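Side-chain contacts in putative ABC transporter (Thermobispora bispora, PDB 4PE6), which probably captures sugar-like solutes for an ABC importer, and here holds (2R,3S)-2,3,4-trihydroxybutanoic acid in the cleft between its two lobes: residues R33-A38 with S259-S264; N25-N30 with R153-S158; W131-A136 with K169-E174; K179-V184 with P202-V207. All coordinates share one frame; numbering follows the deposited sequence. Where two conformers were deposited one is given.

Overall arrangement
Contacts 1 and 2 are buried and share the ligand: one joins helix 31-49 to the turn before helix 263-275, the other sets the loop before helix 31-49 against the second lobe. They touch, Arg33 meeting Asn25. In contact 1 a serine-to-carbonyl bond joins the segments, whereas in contact 2 they meet by van der Waals contact and polar bonds go to the ligand and within the loops. Contact 3, mostly buried, packs helix 128-142 on helix 159-173 through methyl groups and reaches the ligand through Trp131. Contact 4, its centre about 26 Å from the chain centre, is a partly exposed valine cluster at the sheet edge. Strand 178-185 links it to contact 3 by Leu172-Thr180 and to contact 2 by Arg153-Val184.

Contact 1 (R33-A38 with S259-S264); sequences RQTMIA and SDPAQS. With LTH ((2R,3S)-2,3,4-trihydroxybutanoic acid), chain C.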
# COMPACT_ATOMS: atom_id res chain seq x y z
N ARG A 33 6.63 -0.82 -0.34
CA ARG A 33 6.79 -1.86 -1.35
C ARG A 33 7.92 -2.81 -0.98
O ARG A 33 7.86 -4.00 -1.28
CB ARG A 33 7.06 -1.24 -2.72
CG ARG A 33 5.88 -0.51 -3.34
CD ARG A 33 4.75 -1.44 -3.82
NE ARG A 33 3.69 -0.62 -4.39
CZ ARG A 33 3.31 -0.61 -5.68
NH1 ARG A 33 3.82 -1.42 -6.56
NH2 ARG A 33 2.36 0.23 -6.06
N GLN A 34 8.94 -2.27 -0.33
CA GLN A 34 10.03 -3.11 0.16
C GLN A 34 9.59 -4.05 1.27
O GLN A 34 9.99 -5.20 1.28
CB GLN A 34 11.22 -2.25 0.55
CG GLN A 34 11.99 -1.87 -0.71
CD GLN A 34 12.76 -0.60 -0.58
OE1 GLN A 34 13.28 -0.28 0.49
NE2 GLN A 34 12.86 0.14 -1.67
N THR A 35 8.71 -3.59 2.16
CA THR A 35 8.17 -4.47 3.18
C THR A 35 7.25 -5.51 2.51
O THR A 35 7.26 -6.70 2.87
CB THR A 35 7.42 -3.69 4.26
OG1 THR A 35 8.36 -2.91 5.01
CG2 THR A 35 6.70 -4.64 5.22
N MSE A 36 6.48 -5.08 1.51
CA MSE A 36 5.58 -5.99 0.82
C MSE A 36 6.33 -7.14 0.20
O MSE A 36 5.90 -8.28 0.30
CB MSE A 36 4.80 -5.18 -0.23
CG MSE A 36 4.15 -6.12 -1.21
SE MSE A 36 3.52 -5.04 -2.72
CE MSE A 36 5.15 -5.35 -3.76
N ILE A 37 7.47 -6.85 -0.42
CA ILE A 37 8.34 -7.90 -0.99
C ILE A 37 8.96 -8.78 0.09
O ILE A 37 8.93 -10.02 -0.00
CB ILE A 37 9.43 -7.28 -1.90
CG1 ILE A 37 8.76 -6.64 -3.14
CG2 ILE A 37 10.49 -8.31 -2.30
CD1 ILE A 37 7.96 -7.60 -3.99
N ALA A 38 9.48 -8.15 1.13
CA ALA A 38 10.11 -8.88 2.22
C ALA A 38 9.14 -9.87 2.88
O ALA A 38 9.49 -11.03 3.08
CB ALA A 38 10.71 -7.90 3.22
N SER A 259 -2.49 1.06 3.53
CA SER A 259 -2.78 -0.30 3.13
C SER A 259 -1.80 -1.29 3.76
O SER A 259 -0.75 -0.89 4.31
CB SER A 259 -2.72 -0.41 1.61
OG SER A 259 -1.43 -0.04 1.13
N ASP A 260 -2.15 -2.57 3.62
CA ASP A 260 -1.40 -3.69 4.18
C ASP A 260 -0.38 -4.23 3.20
O ASP A 260 -0.76 -4.77 2.16
CB ASP A 260 -2.39 -4.81 4.55
CG ASP A 260 -1.73 -6.06 5.10
OD1 ASP A 260 -0.60 -6.03 5.64
OD2 ASP A 260 -2.38 -7.12 5.00
N PRO A 261 0.92 -4.08 3.50
CA PRO A 261 1.94 -4.64 2.61
C PRO A 261 1.81 -6.15 2.45
O PRO A 261 2.18 -6.68 1.40
CB PRO A 261 3.27 -4.30 3.30
CG PRO A 261 2.96 -3.16 4.20
CD PRO A 261 1.53 -3.36 4.63
N ALA A 262 1.28 -6.83 3.47
CA ALA A 262 1.09 -8.25 3.42
C ALA A 262 -0.10 -8.71 2.58
O ALA A 262 -0.46 -9.87 2.61
CB ALA A 262 1.03 -8.83 4.85
N GLN A 263 -0.69 -7.83 1.79
CA GLN A 263 -1.51 -8.30 0.69
C GLN A 263 -0.75 -9.29 -0.19
O GLN A 263 -1.37 -10.18 -0.77
CB GLN A 263 -1.99 -7.17 -0.16
CG GLN A 263 -3.12 -6.35 0.45
CD GLN A 263 -3.39 -5.13 -0.39
OE1 GLN A 263 -4.25 -5.16 -1.26
NE2 GLN A 263 -2.63 -4.04 -0.14
N SER A 264 0.57 -9.15 -0.29
CA SER A 264 1.36 -10.09 -1.05
C SER A 264 1.32 -11.52 -0.47
O SER A 264 1.37 -12.51 -1.23
CB SER A 264 2.82 -9.61 -1.16
OG SER A 264 3.41 -9.54 0.13
O1 LTH C . 2.27 2.65 -0.76
C1 LTH C . 2.24 1.90 -1.80
O LTH C . 3.19 1.70 -2.59
C2 LTH C . 0.95 1.09 -2.08
O2 LTH C . 1.07 0.34 -3.32
C3 LTH C . -0.26 1.98 -2.20
O3 LTH C . -0.07 2.92 -3.25
C4 LTH C . -1.49 1.11 -2.54
O4 LTH C . -1.70 0.25 -1.39
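At the ligand cleft, helix 31-49 meets the turn entering helix 263-275 through Thr35, Met36, Pro261 and Ser264. Polar evidence comes from Ser264: its OG donates to the Met36 backbone O at 2.8 Å, tilted out of the carbonyl plane. A chi1 of 63° sets this hydroxyl between the backbone N and the carbonyl carbon of Ser264, facing the neighbouring helix. In the conformer given, CG of Met36, a selenomethionine, runs alongside Pro261 O at 3.3 Å. The pyrrolidine CB of Pro261 is 3.9 Å from Thr35 CG2. The turn itself is a type I beta turn, braced by Gln263 NE2, which reaches Asp260 O at 3.1 Å from the face opposite the Gln263 backbone N-H.

Both segments send a side chain to the ligand. Arg33 NE lies 3.0 Å from LTH O, a carboxylate oxygen (150° at the hydrogen), and Arg33 NE is also 3.0 Å from the hydroxyl LTH O2 (133°), so one N-H is shared; NH2 adds a weak bond to O2. The carboxylate carbon lies at the guanidinium edge, in its plane, while NH1 is held by Asn25 OD1. Replacing Arg33 with a leucine would probably leave the carboxylate without its cationic partner and Asn25 OD1 without this donor. Ser259 OG donates to LTH O4 at the other end of the ligand, 2.6 Å away. Pinning a small polar ligand from an early helix and from a strand-to-helix crossing between lobes is the cleft arrangement of a type I periplasmic binding protein.

Contact 2 (N25-N30 with R153-S158); sequences NGFIGN and RGVVGS. With LTH ((2R,3S)-2,3,4-trihydroxybutanoic acid), chain C.
Val155, Phe27 and Asn30 make this contact. With CG1 anti to the backbone N (chi1 -175°), both methyls of Val155 meet Phe27 CD2, CG1 at 3.9 Å and CG2 at 4.0 Å, and CG1 comes in obliquely to the ring. CG2 of Val155 also borders the pocket, 3.9 Å from Asn30 ND2 and 3.6 Å from LTH O. The Phe27 ring is held from its own loop: Gly29 N sits 3.4 Å above the ring centre, and Asn30 ND2 lies at the edge in the ring plane.

Asn30 is the polar member. Its ND2 donates almost straight to LTH O (2.9 Å, 177°) and also bonds Met187 O, while OD1 caps the following helix by accepting from Arg33 N. Shortening Asn30 to an alanine removes both polar ends, which is likely to cost the ligand carboxylate this donor and leave Arg33 N without its side-chain cap. Across the cleft, Val155 is fixed by a type II turn closing on its own carbonyl: Val155 O accepts from Ser158 OG at 2.6 Å, in the carbonyl plane, and from the Ser158 backbone N. The contact thus joins two strand-to-helix loops from facing lobes. The 25-30 loop runs from strand 20-25 to helix 31-49 and the 153-158 loop from strand 147-153 to helix 159-173, with Arg33 touching both Phe27 and Val155.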
# COMPACT_ATOMS: atom_id res chain seq x y z
N ASN A 25 6.14 -6.98 -9.60
CA ASN A 25 5.81 -5.75 -8.87
C ASN A 25 6.13 -4.52 -9.69
O ASN A 25 7.29 -4.34 -10.12
CB ASN A 25 6.58 -5.73 -7.57
CG ASN A 25 6.47 -4.41 -6.84
OD1 ASN A 25 5.40 -3.80 -6.81
ND2 ASN A 25 7.55 -3.96 -6.26
N GLY A 26 5.11 -3.68 -9.89
CA GLY A 26 5.21 -2.50 -10.74
C GLY A 26 6.01 -1.30 -10.20
O GLY A 26 6.38 -0.45 -10.97
N PHE A 27 6.31 -1.25 -8.91
CA PHE A 27 7.04 -0.13 -8.34
C PHE A 27 7.68 -0.57 -7.05
O PHE A 27 7.01 -1.15 -6.21
CB PHE A 27 6.11 1.07 -8.07
CG PHE A 27 6.84 2.27 -7.49
CD1 PHE A 27 7.85 2.90 -8.23
CD2 PHE A 27 6.54 2.76 -6.24
CE1 PHE A 27 8.53 3.99 -7.71
CE2 PHE A 27 7.22 3.86 -5.72
CZ PHE A 27 8.22 4.47 -6.46
N ILE A 28 8.98 -0.33 -6.93
CA ILE A 28 9.74 -0.75 -5.75
C ILE A 28 10.37 0.44 -4.99
O ILE A 28 10.98 0.25 -3.92
CB ILE A 28 10.80 -1.82 -6.13
CG1 ILE A 28 11.43 -2.45 -4.89
CG2 ILE A 28 11.86 -1.24 -7.06
CD1 ILE A 28 10.43 -3.01 -3.90
N GLY A 29 10.16 1.65 -5.50
CA GLY A 29 10.80 2.86 -4.96
C GLY A 29 10.17 3.51 -3.74
O GLY A 29 10.12 4.73 -3.65
N ASN A 30 9.65 2.70 -2.82
CA ASN A 30 9.24 3.19 -1.51
C ASN A 30 9.32 2.06 -0.50
O ASN A 30 9.37 0.87 -0.86
CB ASN A 30 7.87 3.92 -1.54
CG ASN A 30 6.68 2.95 -1.60
OD1 ASN A 30 6.67 1.91 -0.94
ND2 ASN A 30 5.64 3.32 -2.36
N ARG A 153 0.63 13.45 -3.53
CA ARG A 153 0.11 12.26 -4.16
C ARG A 153 1.02 11.05 -3.98
O ARG A 153 2.25 11.16 -3.77
CB ARG A 153 -0.15 12.51 -5.63
CG ARG A 153 -1.19 13.59 -5.85
CD ARG A 153 -1.51 13.84 -7.32
NE ARG A 153 -2.10 12.67 -7.96
CZ ARG A 153 -2.67 12.68 -9.17
NH1 ARG A 153 -2.71 13.78 -9.88
NH2 ARG A 153 -3.19 11.57 -9.67
N GLY A 154 0.40 9.88 -4.09
CA GLY A 154 1.09 8.61 -3.91
C GLY A 154 1.75 8.07 -5.16
O GLY A 154 2.47 8.80 -5.86
N VAL A 155 1.53 6.78 -5.42
CA VAL A 155 2.14 6.10 -6.56
C VAL A 155 1.38 6.47 -7.83
O VAL A 155 0.59 5.67 -8.35
CB VAL A 155 2.25 4.58 -6.33
CG1 VAL A 155 2.98 3.88 -7.45
CG2 VAL A 155 3.02 4.32 -5.02
N VAL A 156 1.68 7.67 -8.34
CA VAL A 156 1.00 8.23 -9.53
C VAL A 156 1.16 7.30 -10.72
O VAL A 156 2.25 6.81 -11.00
CB VAL A 156 1.49 9.67 -9.84
CG1 VAL A 156 0.95 10.19 -11.18
CG2 VAL A 156 1.09 10.63 -8.72
N GLY A 157 0.07 7.08 -11.44
CA GLY A 157 0.04 6.12 -12.54
C GLY A 157 -0.68 4.85 -12.13
O GLY A 157 -1.33 4.20 -12.96
N SER A 158 -0.60 4.48 -10.84
CA SER A 158 -1.30 3.29 -10.35
C SER A 158 -2.82 3.52 -10.14
O SER A 158 -3.29 4.64 -9.96
CB SER A 158 -0.66 2.74 -9.07
OG SER A 158 -0.94 3.58 -7.96
O1 LTH C . 2.27 2.65 -0.76
C1 LTH C . 2.24 1.90 -1.80
O LTH C . 3.19 1.70 -2.59
C2 LTH C . 0.95 1.09 -2.08
O2 LTH C . 1.07 0.34 -3.32
C3 LTH C . -0.26 1.98 -2.20
O3 LTH C . -0.07 2.92 -3.25
C4 LTH C . -1.49 1.11 -2.54
O4 LTH C . -1.70 0.25 -1.39

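Contact 3 (W131-A136 with K169-E174); sequences WATYAA and KKILAE. With LTH ((2R,3S)-2,3,4-trihydroxybutanoic acid), chain C.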
# COMPACT_ATOMS: atom_id res chain seq x y z
N TRP A 131 -8.75 4.27 3.30
CA TRP A 131 -7.44 4.84 3.59
C TRP A 131 -7.45 6.32 3.32
O TRP A 131 -7.20 7.12 4.21
CB TRP A 131 -6.37 4.13 2.75
CG TRP A 131 -4.96 4.70 2.83
CD1 TRP A 131 -4.52 5.76 3.57
CD2 TRP A 131 -3.85 4.23 2.09
NE1 TRP A 131 -3.16 5.97 3.34
CE2 TRP A 131 -2.73 5.04 2.43
CE3 TRP A 131 -3.67 3.20 1.16
CZ2 TRP A 131 -1.46 4.85 1.88
CZ3 TRP A 131 -2.39 3.01 0.62
CH2 TRP A 131 -1.30 3.83 1.00
N ALA A 132 -7.78 6.71 2.09
CA ALA A 132 -7.80 8.14 1.76
C ALA A 132 -8.69 8.95 2.69
O ALA A 132 -8.37 10.09 2.99
CB ALA A 132 -8.20 8.36 0.30
N THR A 133 -9.81 8.37 3.15
CA THR A 133 -10.72 9.08 4.02
C THR A 133 -10.10 9.22 5.42
O THR A 133 -10.13 10.29 6.01
CB THR A 133 -12.10 8.37 4.08
OG1 THR A 133 -12.64 8.28 2.76
CG2 THR A 133 -13.11 9.14 4.97
N TYR A 134 -9.52 8.14 5.93
CA TYR A 134 -8.83 8.18 7.23
C TYR A 134 -7.61 9.11 7.23
O TYR A 134 -7.21 9.60 8.28
CB TYR A 134 -8.39 6.78 7.67
CG TYR A 134 -9.50 5.90 8.18
CD1 TYR A 134 -10.39 6.35 9.16
CD2 TYR A 134 -9.64 4.58 7.72
CE1 TYR A 134 -11.40 5.52 9.64
CE2 TYR A 134 -10.64 3.76 8.19
CZ TYR A 134 -11.52 4.23 9.14
OH TYR A 134 -12.51 3.41 9.60
N ALA A 135 -7.04 9.36 6.05
CA ALA A 135 -5.85 10.22 5.95
C ALA A 135 -6.26 11.68 5.85
O ALA A 135 -5.53 12.55 6.32
CB ALA A 135 -5.03 9.84 4.74
N ALA A 136 -7.41 11.95 5.23
CA ALA A 136 -7.78 13.32 4.95
C ALA A 136 -8.75 13.87 5.99
O ALA A 136 -8.52 14.94 6.55
CB ALA A 136 -8.36 13.44 3.56
N LYS A 169 -9.79 14.74 -3.13
CA LYS A 169 -10.39 15.97 -3.67
C LYS A 169 -11.84 16.10 -3.19
O LYS A 169 -12.28 17.19 -2.81
CB LYS A 169 -10.32 15.99 -5.19
CG LYS A 169 -8.90 16.19 -5.74
CD LYS A 169 -8.91 16.36 -7.25
CE LYS A 169 -9.40 15.11 -7.96
NZ LYS A 169 -9.18 15.14 -9.43
N LYS A 170 -12.57 15.00 -3.20
CA LYS A 170 -13.96 14.99 -2.74
C LYS A 170 -14.10 15.45 -1.29
O LYS A 170 -14.95 16.28 -0.98
CB LYS A 170 -14.54 13.60 -2.88
CG LYS A 170 -16.03 13.57 -2.66
CD LYS A 170 -16.55 12.15 -2.69
CE LYS A 170 -18.06 12.12 -2.41
NZ LYS A 170 -18.39 11.03 -1.45
N ILE A 171 -13.27 14.92 -0.42
CA ILE A 171 -13.27 15.31 0.98
C ILE A 171 -12.89 16.79 1.11
O ILE A 171 -13.53 17.53 1.85
CB ILE A 171 -12.37 14.39 1.81
CG1 ILE A 171 -12.96 12.99 1.84
CG2 ILE A 171 -12.17 14.94 3.23
CD1 ILE A 171 -12.02 11.94 2.40
N LEU A 172 -11.87 17.23 0.38
CA LEU A 172 -11.48 18.63 0.45
C LEU A 172 -12.63 19.56 0.06
O LEU A 172 -12.79 20.62 0.65
CB LEU A 172 -10.29 18.92 -0.46
CG LEU A 172 -8.94 18.51 0.12
CD1 LEU A 172 -7.91 18.51 -0.99
CD2 LEU A 172 -8.55 19.45 1.24
N ALA A 173 -13.43 19.14 -0.91
CA ALA A 173 -14.56 19.95 -1.38
C ALA A 173 -15.61 20.18 -0.29
O ALA A 173 -16.39 21.14 -0.36
CB ALA A 173 -15.19 19.29 -2.60
N GLU A 174 -15.64 19.30 0.71
CA GLU A 174 -16.54 19.45 1.85
C GLU A 174 -16.04 20.45 2.89
O GLU A 174 -16.76 20.77 3.84
CB GLU A 174 -16.77 18.10 2.52
CG GLU A 174 -17.43 17.09 1.61
CD GLU A 174 -17.48 15.70 2.19
OE1 GLU A 174 -17.01 15.50 3.34
OE2 GLU A 174 -17.99 14.82 1.48
O1 LTH C . 2.27 2.65 -0.76
C1 LTH C . 2.24 1.90 -1.80
O LTH C . 3.19 1.70 -2.59
C2 LTH C . 0.95 1.09 -2.08
O2 LTH C . 1.07 0.34 -3.32
C3 LTH C . -0.26 1.98 -2.20
O3 LTH C . -0.07 2.92 -3.25
C4 LTH C . -1.49 1.11 -2.54
O4 LTH C . -1.70 0.25 -1.39
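While Ile171 meets Thr133 and Ala136 through methyl groups, the flat indole of Trp131 on the same helix as Thr133 is turned to the ligand. LTH O4 lies at the edge of that ring, in its plane, 3.5 Å from Trp131 CZ3, and LTH C3 is 3.8 Å from Trp131 CH2; the ligand thus meets the rim of the indole, not a stacked face. Met164, Cys213 and Met258 are among the other residues the indole touches.

In the fold, helix 159-173 is the crossover of a beta-alpha-beta unit between parallel strands 147-153 and 178-185, and helix 128-142 leads into the first of these strands.

The helix-helix contact itself rests on Ile171. Its CG1 is anti to the carbonyl carbon (chi1 -67°) and the chain runs on extended (chi2 168°), which drives CD1 into helix 128-142, 3.5 Å from Thr133 CA and 3.7 Å from Thr133 OG1. The side chains of Thr133 and Ile171 cross at about a right angle. The second branch of Ile171, CG2, lies 4.1 Å from Ala136 CB. The axes of the two short helical segments approach to 10.1 Å and cross at -40°, an ordinary helix-helix separation, with Ile171 reaching across it. The hydroxyl of Thr133 is hydrogen-bonded to Val129 O within its own helix, so its touch on Ile171 CD1 is purely van der Waals. Toward the ligand the same helix pair continues, with Ala132 against Met164 and Thr167.

Contact 4 (K179-V184 with P202-V207); sequences KTVATV and PSVSTV
Val181 and Val204 lean on each other obliquely, the CB of each directed at the opposite segment, in the beta-alpha-beta crossover that leaves edge strand 178-185, passes through helix 190-200 and returns to strand 209-211. Val181 lies on that edge strand, whereas Val204 and Val207 belong to the return loop. The closest CA pair, Val181 and Val204, is 6.5 Å apart and no backbone bond joins the segments, so the loop meets the strand mainly through side chains.

The two main valines share a rotamer: chi1 is -67° in Val181 and -60° in Val204, so that in each CG1 is anti to the carbonyl carbon and CG2 stands between the backbone N and that carbon. In Val181 this sets CG2 against both loop valines, 4.1 Å from Val204 CB and 4.2 Å from Val207 CG2. The cluster is therefore three branched side chains meeting by van der Waals contact. Within the sheet, strand 178-185 pairs with strand 147-153, Val181 bonding through its backbone to Val149, and Asn148 touches both Val181 and Ser205. The nearest approach of all is made not by two methyls but by Val204 CG1 against the backbone carbonyl, 3.6 Å from Val181 O.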
# COMPACT_ATOMS: atom_id res chain seq x y z
N LYS A 179 -7.76 25.66 1.88
CA LYS A 179 -7.16 26.02 0.61
C LYS A 179 -5.96 25.09 0.36
O LYS A 179 -5.11 24.91 1.25
CB LYS A 179 -6.65 27.46 0.63
CG LYS A 179 -7.71 28.53 0.91
CD LYS A 179 -8.80 28.51 -0.16
CE LYS A 179 -9.73 29.72 -0.10
NZ LYS A 179 -10.86 29.52 0.86
N THR A 180 -5.92 24.50 -0.83
CA THR A 180 -4.79 23.69 -1.23
C THR A 180 -3.77 24.65 -1.81
O THR A 180 -4.02 25.27 -2.84
CB THR A 180 -5.16 22.59 -2.25
OG1 THR A 180 -6.04 21.63 -1.66
CG2 THR A 180 -3.93 21.86 -2.71
N VAL A 181 -2.63 24.81 -1.14
CA VAL A 181 -1.63 25.78 -1.57
C VAL A 181 -0.57 25.16 -2.47
O VAL A 181 0.19 25.90 -3.11
CB VAL A 181 -0.96 26.53 -0.39
CG1 VAL A 181 -1.98 27.45 0.30
CG2 VAL A 181 -0.31 25.58 0.60
N ALA A 182 -0.51 23.83 -2.51
CA ALA A 182 0.32 23.10 -3.46
C ALA A 182 -0.08 21.64 -3.56
O ALA A 182 -0.53 21.03 -2.58
CB ALA A 182 1.79 23.22 -3.08
N THR A 183 0.03 21.09 -4.77
CA THR A 183 -0.05 19.66 -4.99
C THR A 183 1.27 19.15 -5.60
O THR A 183 1.76 19.69 -6.60
CB THR A 183 -1.22 19.31 -5.90
OG1 THR A 183 -2.40 19.96 -5.40
CG2 THR A 183 -1.45 17.79 -5.95
N VAL A 184 1.80 18.10 -5.00
CA VAL A 184 3.01 17.48 -5.48
C VAL A 184 2.89 15.96 -5.49
O VAL A 184 1.92 15.40 -4.98
CB VAL A 184 4.22 17.92 -4.65
CG1 VAL A 184 4.35 19.43 -4.73
CG2 VAL A 184 4.11 17.46 -3.19
N PRO A 202 9.14 27.66 0.27
CA PRO A 202 9.42 29.10 0.19
C PRO A 202 8.33 29.92 -0.54
O PRO A 202 8.18 31.10 -0.28
CB PRO A 202 10.76 29.17 -0.57
CG PRO A 202 11.37 27.82 -0.40
CD PRO A 202 10.21 26.86 -0.36
N SER A 203 7.57 29.28 -1.43
CA SER A 203 6.59 30.00 -2.24
C SER A 203 5.18 30.03 -1.64
O SER A 203 4.31 30.66 -2.22
CB SER A 203 6.51 29.40 -3.64
OG SER A 203 5.89 28.13 -3.60
N VAL A 204 4.95 29.36 -0.51
CA VAL A 204 3.59 29.28 0.03
C VAL A 204 3.44 29.86 1.43
O VAL A 204 4.41 30.01 2.16
CB VAL A 204 3.02 27.84 -0.00
CG1 VAL A 204 2.98 27.32 -1.43
CG2 VAL A 204 3.81 26.90 0.91
N SER A 205 2.19 30.20 1.76
CA SER A 205 1.81 30.67 3.10
C SER A 205 1.93 29.53 4.10
O SER A 205 2.14 28.37 3.71
CB SER A 205 0.35 31.15 3.11
OG SER A 205 0.07 32.04 2.03
N THR A 206 1.76 29.86 5.38
CA THR A 206 1.81 28.88 6.45
C THR A 206 0.94 27.65 6.13
O THR A 206 -0.20 27.79 5.67
CB THR A 206 1.35 29.48 7.79
OG1 THR A 206 2.02 30.74 8.00
CG2 THR A 206 1.67 28.53 8.96
N VAL A 207 1.50 26.47 6.37
CA VAL A 207 0.84 25.22 6.02
C VAL A 207 0.38 24.53 7.29
O VAL A 207 1.19 24.18 8.12
CB VAL A 207 1.81 24.30 5.24
CG1 VAL A 207 1.16 22.95 4.96
CG2 VAL A 207 2.24 24.97 3.94